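Probable transcriptional regulator (PDB 2FBI) probably acts as a MarR-type transcriptional regulator, a dimer of winged helix-turn-helix subunits that would bind DNA to control gene expression. Local coordinates at residues A[30-35]-A[104-109]; A[80-85]-A[90-95]; A[116-121]-A[125-130]. All blocks are in the same frame, centred on the assembly; numbering follows the deposited sequence.

Interaction 1 (A[30-35]-A[104-109]); sequences NQHGLT and FVSMSG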
loop_
_atom_site.group_PDB
_atom_site.type_symbol
_atom_site.label_atom_id
_atom_site.label_comp_id
_atom_site.label_asym_id
_atom_site.label_seq_id
_atom_site.Cartn_x
_atom_site.Cartn_y
_atom_site.Cartn_z
ATOM N N ASN A 30 -8.222 9.267 -12.681
ATOM C CA ASN A 30 -8.344 10.758 -12.759
ATOM C C ASN A 30 -9.434 11.044 -13.810
ATOM O O ASN A 30 -10.595 11.363 -13.462
ATOM C CB ASN A 30 -6.994 11.446 -13.142
ATOM C CG ASN A 30 -5.948 11.439 -11.997
ATOM O OD1 ASN A 30 -6.262 11.071 -10.863
ATOM N ND2 ASN A 30 -4.707 11.832 -12.298
ATOM N N GLN A 31 -9.119 10.765 -15.087
ATOM C CA GLN A 31 -10.094 10.954 -16.223
ATOM C C GLN A 31 -11.503 10.445 -16.020
ATOM O O GLN A 31 -12.420 10.947 -16.645
ATOM C CB GLN A 31 -9.554 10.446 -17.589
ATOM C CG GLN A 31 -8.565 11.402 -18.259
ATOM C CD GLN A 31 -7.378 10.684 -18.943
ATOM O OE1 GLN A 31 -7.506 9.552 -19.462
ATOM N NE2 GLN A 31 -6.217 11.350 -18.947
ATOM N N HIS A 32 -11.713 9.465 -15.157
ATOM C CA HIS A 32 -13.093 8.910 -15.026
ATOM C C HIS A 32 -13.736 9.408 -13.717
ATOM O O HIS A 32 -14.859 9.043 -13.357
ATOM C CB HIS A 32 -13.086 7.387 -15.034
ATOM C CG HIS A 32 -13.110 6.766 -16.401
ATOM N ND1 HIS A 32 -14.202 6.072 -16.879
ATOM C CD2 HIS A 32 -12.165 6.693 -17.371
ATOM C CE1 HIS A 32 -13.936 5.608 -18.089
ATOM N NE2 HIS A 32 -12.706 5.968 -18.410
ATOM N N GLY A 33 -13.013 10.266 -13.020
ATOM C CA GLY A 33 -13.477 10.713 -11.719
ATOM C C GLY A 33 -13.734 9.576 -10.734
ATOM O O GLY A 33 -14.877 9.435 -10.220
ATOM N N LEU A 34 -12.686 8.747 -10.530
ATOM C CA LEU A 34 -12.593 7.918 -9.339
ATOM C C LEU A 34 -11.273 7.838 -8.630
ATOM O O LEU A 34 -10.184 7.980 -9.233
ATOM C CB LEU A 34 -13.290 6.559 -9.422
ATOM C CG LEU A 34 -13.705 5.517 -10.419
ATOM C CD1 LEU A 34 -15.209 5.289 -10.142
ATOM C CD2 LEU A 34 -13.481 5.890 -11.844
ATOM N N THR A 35 -11.403 7.621 -7.313
ATOM C CA THR A 35 -10.276 7.398 -6.468
ATOM C C THR A 35 -9.919 5.942 -6.606
ATOM O O THR A 35 -10.758 5.126 -6.897
ATOM C CB THR A 35 -10.589 7.753 -4.965
ATOM O OG1 THR A 35 -11.579 6.847 -4.422
ATOM C CG2 THR A 35 -11.157 9.175 -4.853
ATOM N N PHE A 104 -17.889 -0.292 -14.109
ATOM C CA PHE A 104 -16.758 -1.211 -14.232
ATOM C C PHE A 104 -16.477 -1.530 -15.741
ATOM O O PHE A 104 -15.350 -1.397 -16.227
ATOM C CB PHE A 104 -16.949 -2.530 -13.465
ATOM C CG PHE A 104 -15.839 -3.509 -13.748
ATOM C CD1 PHE A 104 -14.656 -3.495 -12.969
ATOM C CD2 PHE A 104 -15.927 -4.394 -14.835
ATOM C CE1 PHE A 104 -13.583 -4.387 -13.269
ATOM C CE2 PHE A 104 -14.870 -5.300 -15.151
ATOM C CZ PHE A 104 -13.687 -5.291 -14.367
ATOM N N VAL A 105 -17.523 -1.927 -16.472
ATOM C CA VAL A 105 -17.355 -2.282 -17.917
ATOM C C VAL A 105 -16.690 -1.157 -18.740
ATOM O O VAL A 105 -15.704 -1.386 -19.421
ATOM C CB VAL A 105 -18.699 -2.740 -18.561
ATOM C CG1 VAL A 105 -18.555 -2.883 -20.100
ATOM C CG2 VAL A 105 -19.184 -4.039 -17.946
ATOM N N SER A 106 -17.204 0.066 -18.662
ATOM C CA SER A 106 -16.600 1.117 -19.473
ATOM C C SER A 106 -15.165 1.501 -19.099
ATOM O O SER A 106 -14.432 1.978 -19.942
ATOM C CB SER A 106 -17.497 2.342 -19.564
ATOM O OG SER A 106 -17.486 3.047 -18.370
ATOM N N MET A 107 -14.749 1.281 -17.858
ATOM C CA MET A 107 -13.386 1.558 -17.472
ATOM C C MET A 107 -12.423 0.470 -17.899
ATOM O O MET A 107 -11.253 0.722 -18.060
ATOM C CB MET A 107 -13.305 1.734 -15.962
ATOM C CG MET A 107 -13.763 3.124 -15.499
ATOM S SD MET A 107 -12.527 3.815 -14.423
ATOM C CE MET A 107 -11.029 3.447 -15.324
ATOM N N SER A 108 -12.946 -0.733 -18.115
ATOM C CA SER A 108 -12.120 -1.931 -18.311
ATOM C C SER A 108 -11.284 -1.918 -19.575
ATOM O O SER A 108 -10.190 -2.447 -19.557
ATOM C CB SER A 108 -12.967 -3.227 -18.227
ATOM O OG SER A 108 -13.797 -3.346 -19.380
ATOM N N GLY A 109 -11.768 -1.293 -20.651
ATOM C CA GLY A 109 -10.963 -1.164 -21.879
ATOM C C GLY A 109 -9.730 -0.307 -21.647
ATOM O O GLY A 109 -8.589 -0.719 -21.948
#

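Interaction 2 (A[80-85]-A[90-95]); sequences VRRWKA and RRVYVN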
loop_
_atom_site.group_PDB
_atom_site.type_symbol
_atom_site.label_atom_id
_atom_site.label_comp_id
_atom_site.label_asym_id
_atom_site.label_seq_id
_atom_site.Cartn_x
_atom_site.Cartn_y
_atom_site.Cartn_z
ATOM N N VAL A 80 -22.919 1.444 -5.596
ATOM C CA VAL A 80 -23.192 0.284 -4.760
ATOM C C VAL A 80 -24.550 0.415 -4.026
ATOM O O VAL A 80 -25.063 1.508 -3.874
ATOM C CB VAL A 80 -22.024 0.084 -3.734
ATOM C CG1 VAL A 80 -20.666 0.024 -4.450
ATOM C CG2 VAL A 80 -22.064 1.213 -2.625
ATOM N N ARG A 81 -25.094 -0.719 -3.597
ATOM C CA ARG A 81 -26.259 -0.862 -2.723
ATOM C C ARG A 81 -25.808 -1.548 -1.397
ATOM O O ARG A 81 -24.983 -2.449 -1.421
ATOM C CB ARG A 81 -27.283 -1.774 -3.407
ATOM C CG ARG A 81 -28.624 -1.981 -2.649
ATOM C CD ARG A 81 -29.461 -3.094 -3.334
ATOM N NE ARG A 81 -29.633 -2.705 -4.714
ATOM C CZ ARG A 81 -30.404 -1.691 -5.114
ATOM N NH1 ARG A 81 -31.130 -1.029 -4.211
ATOM N NH2 ARG A 81 -30.473 -1.349 -6.419
ATOM N N ARG A 82 -26.378 -1.134 -0.262
ATOM C CA ARG A 82 -26.087 -1.726 1.060
ATOM C C ARG A 82 -27.369 -2.248 1.620
ATOM O O ARG A 82 -28.388 -1.588 1.494
ATOM C CB ARG A 82 -25.484 -0.698 2.018
ATOM C CG ARG A 82 -24.024 -0.451 1.747
ATOM C CD ARG A 82 -23.336 0.455 2.787
ATOM N NE ARG A 82 -23.943 1.769 2.951
ATOM C CZ ARG A 82 -23.463 2.732 3.755
ATOM N NH1 ARG A 82 -22.351 2.538 4.481
ATOM N NH2 ARG A 82 -24.085 3.917 3.811
ATOM N N TRP A 83 -27.329 -3.438 2.196
ATOM C CA TRP A 83 -28.506 -4.059 2.763
ATOM C C TRP A 83 -28.145 -4.907 3.960
ATOM O O TRP A 83 -27.068 -5.517 3.992
ATOM C CB TRP A 83 -29.228 -4.961 1.734
ATOM C CG TRP A 83 -28.315 -5.765 0.807
ATOM C CD1 TRP A 83 -27.621 -5.282 -0.297
ATOM C CD2 TRP A 83 -28.025 -7.166 0.871
ATOM N NE1 TRP A 83 -26.935 -6.311 -0.895
ATOM C CE2 TRP A 83 -27.175 -7.470 -0.203
ATOM C CE3 TRP A 83 -28.397 -8.200 1.742
ATOM C CZ2 TRP A 83 -26.678 -8.742 -0.410
ATOM C CZ3 TRP A 83 -27.908 -9.474 1.514
ATOM C CH2 TRP A 83 -27.065 -9.732 0.461
ATOM N N LYS A 84 -29.067 -4.988 4.909
ATOM C CA LYS A 84 -28.883 -5.861 6.071
ATOM C C LYS A 84 -29.222 -7.302 5.715
ATOM O O LYS A 84 -30.229 -7.544 5.043
ATOM C CB LYS A 84 -29.677 -5.339 7.291
ATOM C CG LYS A 84 -28.989 -4.125 7.920
ATOM C CD LYS A 84 -29.907 -2.950 8.235
ATOM C CE LYS A 84 -30.203 -2.823 9.710
ATOM N NZ LYS A 84 -31.590 -3.304 10.027
ATOM N N ALA A 85 -28.369 -8.240 6.117
ATOM C CA ALA A 85 -28.636 -9.644 5.898
ATOM C C ALA A 85 -29.954 -10.063 6.581
ATOM O O ALA A 85 -30.111 -9.878 7.803
ATOM C CB ALA A 85 -27.512 -10.491 6.382
ATOM N N ARG A 90 -27.451 -7.243 11.837
ATOM C CA ARG A 90 -26.274 -6.486 12.256
ATOM C C ARG A 90 -25.054 -6.692 11.332
ATOM O O ARG A 90 -23.979 -6.136 11.558
ATOM C CB ARG A 90 -25.985 -6.731 13.744
ATOM C CG ARG A 90 -27.154 -6.199 14.667
ATOM C CD ARG A 90 -26.990 -6.604 16.175
ATOM N NE ARG A 90 -28.287 -6.613 16.874
ATOM C CZ ARG A 90 -28.849 -7.682 17.454
ATOM N NH1 ARG A 90 -28.234 -8.856 17.503
ATOM N NH2 ARG A 90 -30.039 -7.565 18.027
ATOM N N ARG A 91 -25.249 -7.534 10.325
ATOM C CA ARG A 91 -24.361 -7.624 9.179
ATOM C C ARG A 91 -24.873 -6.741 8.052
ATOM O O ARG A 91 -26.092 -6.623 7.800
ATOM C CB ARG A 91 -24.249 -9.059 8.690
ATOM C CG ARG A 91 -22.989 -9.752 9.150
ATOM C CD ARG A 91 -23.130 -10.293 10.542
ATOM N NE ARG A 91 -21.830 -10.480 11.181
ATOM C CZ ARG A 91 -21.509 -10.031 12.390
ATOM N NH1 ARG A 91 -20.297 -10.277 12.853
ATOM N NH2 ARG A 91 -22.393 -9.359 13.135
ATOM N N VAL A 92 -23.935 -6.107 7.375
ATOM C CA VAL A 92 -24.276 -5.298 6.244
ATOM C C VAL A 92 -23.474 -5.798 5.044
ATOM O O VAL A 92 -22.237 -5.797 5.056
ATOM C CB VAL A 92 -23.996 -3.832 6.514
ATOM C CG1 VAL A 92 -24.244 -3.010 5.237
ATOM C CG2 VAL A 92 -24.812 -3.348 7.723
ATOM N N TYR A 93 -24.224 -6.252 4.045
ATOM C CA TYR A 93 -23.709 -6.622 2.724
ATOM C C TYR A 93 -23.719 -5.520 1.684
ATOM O O TYR A 93 -24.582 -4.632 1.640
ATOM C CB TYR A 93 -24.472 -7.828 2.171
ATOM C CG TYR A 93 -24.008 -9.063 2.842
ATOM C CD1 TYR A 93 -24.257 -9.268 4.214
ATOM C CD2 TYR A 93 -23.292 -10.011 2.144
ATOM C CE1 TYR A 93 -23.807 -10.408 4.841
ATOM C CE2 TYR A 93 -22.865 -11.161 2.762
ATOM C CZ TYR A 93 -23.116 -11.344 4.098
ATOM O OH TYR A 93 -22.634 -12.469 4.704
ATOM N N VAL A 94 -22.735 -5.604 0.820
ATOM C CA VAL A 94 -22.567 -4.591 -0.192
ATOM C C VAL A 94 -22.515 -5.279 -1.581
ATOM O O VAL A 94 -21.902 -6.323 -1.751
ATOM C CB VAL A 94 -21.278 -3.722 0.028
ATOM C CG1 VAL A 94 -21.300 -2.556 -0.874
ATOM C CG2 VAL A 94 -21.125 -3.216 1.496
ATOM N N ASN A 95 -23.137 -4.646 -2.565
ATOM C CA ASN A 95 -22.953 -5.086 -3.963
ATOM C C ASN A 95 -22.965 -3.948 -4.999
ATOM O O ASN A 95 -23.433 -2.826 -4.743
ATOM C CB ASN A 95 -23.936 -6.229 -4.315
ATOM C CG ASN A 95 -25.368 -5.775 -4.347
ATOM O OD1 ASN A 95 -26.080 -5.854 -3.352
ATOM N ND2 ASN A 95 -25.820 -5.307 -5.519
#

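Interaction 3 (A[116-121]-A[125-130]); sequences QRIQER and EKLAQL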
loop_
_atom_site.group_PDB
_atom_site.type_symbol
_atom_site.label_atom_id
_atom_site.label_comp_id
_atom_site.label_asym_id
_atom_site.label_seq_id
_atom_site.Cartn_x
_atom_site.Cartn_y
_atom_site.Cartn_z
ATOM N N GLN A 116 -1.484 -3.582 -20.799
ATOM C CA GLN A 116 -0.646 -3.801 -21.996
ATOM C C GLN A 116 0.633 -2.942 -21.989
ATOM O O GLN A 116 1.711 -3.436 -22.296
ATOM C CB GLN A 116 -1.464 -3.612 -23.288
ATOM C CG GLN A 116 -2.470 -4.766 -23.482
ATOM C CD GLN A 116 -3.648 -4.472 -24.463
ATOM O OE1 GLN A 116 -4.003 -3.301 -24.755
ATOM N NE2 GLN A 116 -4.272 -5.559 -24.951
ATOM N N ARG A 117 0.518 -1.680 -21.580
ATOM C CA ARG A 117 1.697 -0.812 -21.414
ATOM C C ARG A 117 2.649 -1.345 -20.358
ATOM O O ARG A 117 3.876 -1.295 -20.538
ATOM C CB ARG A 117 1.267 0.607 -21.087
ATOM C CG ARG A 117 0.496 1.297 -22.210
ATOM C CD ARG A 117 0.145 2.771 -21.864
ATOM N NE ARG A 117 -0.454 3.437 -23.047
ATOM C CZ ARG A 117 -1.761 3.702 -23.257
ATOM N NH1 ARG A 117 -2.706 3.380 -22.360
ATOM N NH2 ARG A 117 -2.140 4.307 -24.385
ATOM N N ILE A 118 2.096 -1.874 -19.248
ATOM C CA ILE A 118 2.931 -2.442 -18.179
ATOM C C ILE A 118 3.638 -3.711 -18.658
ATOM O O ILE A 118 4.833 -3.924 -18.410
ATOM C CB ILE A 118 2.111 -2.702 -16.860
ATOM C CG1 ILE A 118 1.716 -1.348 -16.212
ATOM C CG2 ILE A 118 2.891 -3.638 -15.910
ATOM C CD1 ILE A 118 0.858 -1.404 -14.920
ATOM N N GLN A 119 2.897 -4.541 -19.377
ATOM C CA GLN A 119 3.402 -5.828 -19.854
ATOM C C GLN A 119 4.575 -5.591 -20.830
ATOM O O GLN A 119 5.631 -6.202 -20.686
ATOM C CB GLN A 119 2.262 -6.548 -20.540
ATOM C CG GLN A 119 2.305 -8.052 -20.464
ATOM C CD GLN A 119 1.205 -8.636 -21.320
ATOM O OE1 GLN A 119 0.004 -8.415 -21.047
ATOM N NE2 GLN A 119 1.595 -9.324 -22.408
ATOM N N GLU A 120 4.400 -4.662 -21.769
ATOM C CA GLU A 120 5.464 -4.297 -22.729
ATOM C C GLU A 120 6.715 -3.752 -22.056
ATOM O O GLU A 120 7.812 -4.174 -22.354
ATOM C CB GLU A 120 4.931 -3.284 -23.748
ATOM C CG GLU A 120 3.817 -3.851 -24.598
ATOM C CD GLU A 120 3.034 -2.796 -25.358
ATOM O OE1 GLU A 120 3.383 -1.589 -25.249
ATOM O OE2 GLU A 120 2.059 -3.174 -26.078
ATOM N N ARG A 121 6.529 -2.845 -21.110
ATOM C CA ARG A 121 7.616 -2.160 -20.467
ATOM C C ARG A 121 8.242 -2.995 -19.373
ATOM O O ARG A 121 9.415 -2.817 -19.073
ATOM C CB ARG A 121 7.084 -0.845 -19.934
ATOM C CG ARG A 121 8.076 0.119 -19.358
ATOM C CD ARG A 121 7.342 1.445 -19.127
ATOM N NE ARG A 121 8.144 2.362 -18.312
ATOM C CZ ARG A 121 9.096 3.157 -18.791
ATOM N NH1 ARG A 121 9.368 3.138 -20.084
ATOM N NH2 ARG A 121 9.772 3.945 -17.968
ATOM N N GLU A 125 6.306 -12.295 -19.182
ATOM C CA GLU A 125 6.652 -13.432 -18.365
ATOM C C GLU A 125 7.077 -12.941 -16.967
ATOM O O GLU A 125 6.688 -13.529 -15.959
ATOM C CB GLU A 125 7.753 -14.226 -19.100
ATOM C CG GLU A 125 8.840 -14.909 -18.263
ATOM C CD GLU A 125 8.504 -16.365 -17.847
ATOM O OE1 GLU A 125 7.367 -16.642 -17.364
ATOM O OE2 GLU A 125 9.412 -17.233 -17.983
ATOM N N LYS A 126 7.849 -11.853 -16.911
ATOM C CA LYS A 126 8.150 -11.192 -15.630
ATOM C C LYS A 126 6.902 -10.735 -14.828
ATOM O O LYS A 126 6.891 -10.799 -13.584
ATOM C CB LYS A 126 9.135 -10.037 -15.821
ATOM C CG LYS A 126 10.596 -10.484 -15.876
ATOM C CD LYS A 126 11.572 -9.304 -16.008
ATOM C CE LYS A 126 12.853 -9.732 -16.725
ATOM N NZ LYS A 126 14.046 -8.801 -16.552
ATOM N N LEU A 127 5.871 -10.286 -15.539
ATOM C CA LEU A 127 4.608 -9.921 -14.933
ATOM C C LEU A 127 3.922 -11.163 -14.313
ATOM O O LEU A 127 3.374 -11.101 -13.209
ATOM C CB LEU A 127 3.699 -9.293 -15.975
ATOM C CG LEU A 127 2.829 -8.090 -15.630
ATOM C CD1 LEU A 127 1.570 -8.113 -16.475
ATOM C CD2 LEU A 127 2.467 -8.019 -14.169
ATOM N N ALA A 128 3.976 -12.281 -15.045
ATOM C CA ALA A 128 3.412 -13.559 -14.621
ATOM C C ALA A 128 4.183 -14.158 -13.446
ATOM O O ALA A 128 3.556 -14.627 -12.511
ATOM C CB ALA A 128 3.348 -14.537 -15.802
ATOM N N GLN A 129 5.516 -14.119 -13.457
ATOM C CA GLN A 129 6.260 -14.532 -12.259
ATOM C C GLN A 129 6.007 -13.671 -11.038
ATOM O O GLN A 129 6.000 -14.169 -9.920
ATOM C CB GLN A 129 7.770 -14.589 -12.465
ATOM C CG GLN A 129 8.247 -15.520 -13.528
ATOM C CD GLN A 129 9.549 -15.028 -14.125
ATOM O OE1 GLN A 129 9.563 -14.543 -15.265
ATOM N NE2 GLN A 129 10.636 -15.081 -13.340
ATOM N N LEU A 130 5.862 -12.365 -11.237
ATOM C CA LEU A 130 5.653 -11.495 -10.117
ATOM C C LEU A 130 4.312 -11.835 -9.415
ATOM O O LEU A 130 4.273 -11.961 -8.190
ATOM C CB LEU A 130 5.682 -10.002 -10.546
ATOM C CG LEU A 130 5.304 -9.058 -9.402
ATOM C CD1 LEU A 130 6.324 -9.238 -8.243
ATOM C CD2 LEU A 130 5.189 -7.601 -9.870
#

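Interaction 1 (A[30-35]-A[104-109])
His32 and Met107 carry this contact, with Leu34 as the third partner. Sulfur and ring come first. Met107 lies over one face of the His32 imidazole, its SD 3.9 Å from the ring centroid and 27° off the normal, a Met-aromatic contact displaced toward the rim. The same face receives a CH-pi contact from Met107 CG, which comes within 3.3 Å of His32 ND1, while Met107 CE ends 4.0 Å from His32 CD2. Bends at chi2 (-130°) and chi3 (45°) fold the thioether along the ring, so that three of its atoms share the face.

The apolar part is small: Leu34 CD2 packs 3.4 Å from Met107 SD, the two side chains running past each other in opposite directions.

Hydrogen bonds work beside the contact. His32 NE2 is hydrogen-bonded to Asp110 OD2, one turn farther along the long helix, which fixes the rotation of the ring. A Schellman motif at Gly33 ends helix 26-32 right after His32. The end of that helix and the loop after it are thus packed against helix 98-122, with Met107 also on Trp39 and Leu34 on Ile42 of helix 36-48.

Between the segments themselves the attraction is soft, a polarisable sulfur against a flat ring, with direction supplied by Asp110. That carboxylate would probably also favour a positively charged imidazole.

Interaction 2 (A[80-85]-A[90-95])
Trp83 and Tyr93 form a hydrogen-bonded pair of this antiparallel hairpin, with both side chains on one face and Asn95 next along it. The Trp83 indole lies across its partner strand: Tyr93 CB sits over its six-membered ring, 3.5 Å from the centroid, in a CH-pi contact. The phenol slides off beyond, its plane 25° from the indole and the centroids 5.2 Å apart, so the rings hardly overlap. Ala85 CB comes within 4.0 Å of Tyr93 CE1.

With CG held between its backbone N and carbonyl carbon (chi1 39°), Trp83 swings NE1 toward Asn95. The bond to Asn95 OD1 is 2.6 Å long and runs nearly along the C=O axis; the oxygen stays close to the indole plane, although the amide is turned 56° from it.

On the opposite face Arg82 and Val94 lie side by side, CG to CG2 4.0 Å. Backbone bonds tie Arg81 to Asn95 and Trp83 to Tyr93 in both directions, and Ala85 N reaches Arg91 O at 3.3 Å.

The hairpin is the wing of the winged-helix domain. Strand 51-52 pairs with the other edge of 91-96, the middle strand; Leu71 of helix 64-76 packs under Arg82 and Val94, and Glu75 salt-bridges Arg82.

Interaction 3 (A[116-121]-A[125-130])
Leu127, the residue that meets both Ile118 and Gln119, rides on a helical turn closed by the 2.8 Å bond from Gln129 N to Glu125 O. The facing turn is held in the same way, by Glu120 N bonding to Gln116 O at 3.0 Å. These bonds stay within their own helices, and what joins the two segments is loose apolar packing.

Leu127 puts its CD1 branch 4.1 Å from Gln119 CG, touching the aliphatic part of that side chain rather than its amide. The two side chains cross at about a right angle. Gln119 has an unusual first torsion (chi1 -149°) and runs extended beyond CG, which leads its amide away from the leucine. From the preceding residue, Ile118 CG2 lies 4.5 Å from Leu127 CG, a marginal contact. The closest CA atoms, those of Gln119 and Leu127, are 6.5 Å apart.

The contact bridges the sharp corner where helix 98-122 gives way to helix 124-138. Ile118 also packs on Phe24 and Phe25 and on Ile140 of the second subunit, while Lys126 makes a salt bridge with Glu136 of that subunit and Leu130 meets its own counterpart there, placing this helical corner in the dimer interface.

How the interactions relate
Helix 98-122 takes part in interactions 1 and 3, whose centres are about 21 Å apart, and it follows directly on strand 91-96 of interaction 2. Interactions 2 and 3 lie on opposite sides of the chain's centre, about 36 Å between centres: one in the wing, the other at the dimer interface, with interaction 1 where the long helix passes helix 26-32. Interaction 2 is a surface contact yet much the most extensive, built on backbone hydrogen bonding, a CH-pi contact and an indole-to-amide hydrogen bond. The other two are partly buried and small, relying mainly on side chains: sulfur over a ring in interaction 1, sparse aliphatic packing in interaction 3.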